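Local coordinates for protein intimin (Escherichia coli, PDB 1F00) that probably mediates adhesion of enteropathogenic bacteria to host cells by binding its receptor through a C-terminal region of immunoglobulin-like and C-type lectin-like domains, at residues Gly113-Pro116 with Thr117-Gln121. Residues are numbered along the deposited sequence; the frame is centred on the assembly and turned at random.
Sequences GKLP and TVWLQ
With chi1 at -57°, Trp119 carries its CG beside its own backbone N and anti to the carbonyl carbon, which lets the indole reach back along the chain to Leu115 and Pro116; Leu115, its CG anti to the backbone N (chi1 -176°), sends CD2 forward to meet it. The indole N-H is the polar link: Trp119 NE1 donates to Pro116 O at 2.9 Å. The oxygen lies in the ring plane at the indole edge, but the bond is bent, 131° at the hydrogen, and the donor stands off the plane of the carbonyl group. This one bond ties the buried ring to the chain three residues back and helps fix its rotation. Next to it, Leu115 CD2 packs on Trp119 CZ2 at 3.9 Å, the two side chains crossing at about a right angle. Pro116 CB sits 3.6 Å from Val118 O, which accepts a hydrogen bond from Trp224 NE1. Ile179 touches both Leu115 and Trp119, and Pro182 also packs on the indole. The arrangement is a local side-chain-to-backbone hydrogen bond in the loop between strand 112-113 and strand 118-120, at the junction of the immunoglobulin-like and C-type lectin-like domains, where strand 118-120 pairs in parallel with strand 184-190 of the lectin-like fold.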
ATOM      1  N   GLY A 113     -10.417   1.010  -8.008  1.00 21.71           N
ATOM      2  CA  GLY A 113     -10.417   2.426  -8.320  1.00 19.85           C
ATOM      3  C   GLY A 113      -9.741   3.205  -7.211  1.00 20.39           C
ATOM      4  O   GLY A 113      -8.844   2.689  -6.541  1.00 20.62           O
ATOM      5  N   LYS A 114     -10.165   4.451  -7.023  1.00 18.60           N
ATOM      6  CA  LYS A 114      -9.611   5.291  -5.971  1.00 18.83           C
ATOM      7  C   LYS A 114     -10.281   4.912  -4.654  1.00 18.56           C
ATOM      8  O   LYS A 114     -11.316   4.253  -4.648  1.00 17.27           O
ATOM      9  CB  LYS A 114      -9.879   6.767  -6.266  1.00 19.76           C
ATOM     10  CG  LYS A 114      -9.176   7.308  -7.499  1.00 21.37           C
ATOM     11  CD  LYS A 114      -9.295   8.827  -7.533  1.00 26.41           C
ATOM     12  CE  LYS A 114      -8.455   9.445  -8.639  1.00 28.17           C
ATOM     13  NZ  LYS A 114      -8.400  10.935  -8.490  1.00 30.53           N
ATOM     14  N   LEU A 115      -9.694   5.327  -3.536  1.00 18.57           N
ATOM     15  CA  LEU A 115     -10.274   5.029  -2.231  1.00 17.35           C
ATOM     16  C   LEU A 115     -11.539   5.862  -2.058  1.00 16.47           C
ATOM     17  O   LEU A 115     -11.516   7.071  -2.260  1.00 18.62           O
ATOM     18  CB  LEU A 115      -9.292   5.394  -1.113  1.00 15.34           C
ATOM     19  CG  LEU A 115      -9.781   5.014   0.283  1.00 16.75           C
ATOM     20  CD1 LEU A 115      -9.649   3.503   0.456  1.00 19.54           C
ATOM     21  CD2 LEU A 115      -8.972   5.736   1.339  1.00 15.75           C
ATOM     22  N   PRO A 116     -12.659   5.230  -1.670  1.00 16.18           N
ATOM     23  CA  PRO A 116     -13.899   5.994  -1.490  1.00 16.94           C
ATOM     24  C   PRO A 116     -13.704   7.096  -0.445  1.00 15.92           C
ATOM     25  O   PRO A 116     -12.854   6.970   0.440  1.00 14.56           O
ATOM     26  CB  PRO A 116     -14.895   4.931  -1.023  1.00 15.86           C
ATOM     27  CG  PRO A 116     -14.381   3.679  -1.661  1.00 14.24           C
ATOM     28  CD  PRO A 116     -12.889   3.793  -1.443  1.00 14.96           C
ATOM     29  N   THR A 117     -14.479   8.173  -0.561  1.00 15.34           N
ATOM     30  CA  THR A 117     -14.398   9.286   0.382  1.00 17.16           C
ATOM     31  C   THR A 117     -15.494   9.173   1.435  1.00 16.42           C
ATOM     32  O   THR A 117     -15.654  10.054   2.281  1.00 16.70           O
ATOM     33  CB  THR A 117     -14.528  10.635  -0.328  1.00 18.64           C
ATOM     34  OG1 THR A 117     -15.762  10.677  -1.048  1.00 21.22           O
ATOM     35  CG2 THR A 117     -13.364  10.839  -1.290  1.00 20.27           C
ATOM     36  N   VAL A 118     -16.263   8.088   1.347  1.00 15.93           N
ATOM     37  CA  VAL A 118     -17.323   7.777   2.306  1.00 17.54           C
ATOM     38  C   VAL A 118     -16.927   6.389   2.793  1.00 16.73           C
ATOM     39  O   VAL A 118     -16.836   5.446   2.003  1.00 16.44           O
ATOM     40  CB  VAL A 118     -18.712   7.723   1.638  1.00 20.15           C
ATOM     41  CG1 VAL A 118     -19.777   7.397   2.672  1.00 18.52           C
ATOM     42  CG2 VAL A 118     -19.016   9.058   0.986  1.00 23.63           C
ATOM     43  N   TRP A 119     -16.667   6.256   4.086  1.00 16.53           N
ATOM     44  CA  TRP A 119     -16.214   4.973   4.608  1.00 16.51           C
ATOM     45  C   TRP A 119     -17.157   4.208   5.503  1.00 16.21           C
ATOM     46  O   TRP A 119     -17.619   4.726   6.518  1.00 12.93           O
ATOM     47  CB  TRP A 119     -14.932   5.128   5.429  1.00 16.65           C
ATOM     48  CG  TRP A 119     -13.749   5.750   4.776  1.00 16.19           C
ATOM     49  CD1 TRP A 119     -13.591   6.075   3.461  1.00 16.03           C
ATOM     50  CD2 TRP A 119     -12.528   6.106   5.432  1.00 16.33           C
ATOM     51  NE1 TRP A 119     -12.340   6.617   3.255  1.00 15.01           N
ATOM     52  CE2 TRP A 119     -11.668   6.648   4.452  1.00 15.39           C
ATOM     53  CE3 TRP A 119     -12.079   6.019   6.757  1.00 13.78           C
ATOM     54  CZ2 TRP A 119     -10.380   7.105   4.755  1.00 15.71           C
ATOM     55  CZ3 TRP A 119     -10.797   6.472   7.059  1.00 14.94           C
ATOM     56  CH2 TRP A 119      -9.965   7.010   6.059  1.00 15.10           C
ATOM     57  N   LEU A 120     -17.428   2.964   5.135  1.00 14.93           N
ATOM     58  CA  LEU A 120     -18.219   2.110   5.998  1.00 15.45           C
ATOM     59  C   LEU A 120     -17.143   1.800   7.045  1.00 13.50           C
ATOM     60  O   LEU A 120     -16.043   1.376   6.680  1.00 13.19           O
ATOM     61  CB  LEU A 120     -18.609   0.823   5.266  1.00 15.38           C
ATOM     62  CG  LEU A 120     -19.236  -0.286   6.113  1.00 17.87           C
ATOM     63  CD1 LEU A 120     -20.536   0.210   6.737  1.00 15.16           C
ATOM     64  CD2 LEU A 120     -19.501  -1.507   5.232  1.00 17.24           C
ATOM     65  N   GLN A 121     -17.413   2.025   8.324  1.00 12.99           N
ATOM     66  CA  GLN A 121     -16.382   1.730   9.318  1.00 14.16           C
ATOM     67  C   GLN A 121     -15.990   0.259   9.259  1.00 15.02           C
ATOM     68  O   GLN A 121     -16.851  -0.623   9.218  1.00 13.84           O
ATOM     69  CB  GLN A 121     -16.842   2.067  10.739  1.00 14.55           C
ATOM     70  CG  GLN A 121     -15.676   2.041  11.727  1.00 15.87           C
ATOM     71  CD  GLN A 121     -16.068   2.365  13.163  1.00 16.42           C
ATOM     72  OE1 GLN A 121     -15.304   2.995  13.887  1.00 18.18           O
ATOM     73  NE2 GLN A 121     -17.246   1.923  13.579  1.00 15.06           N
TER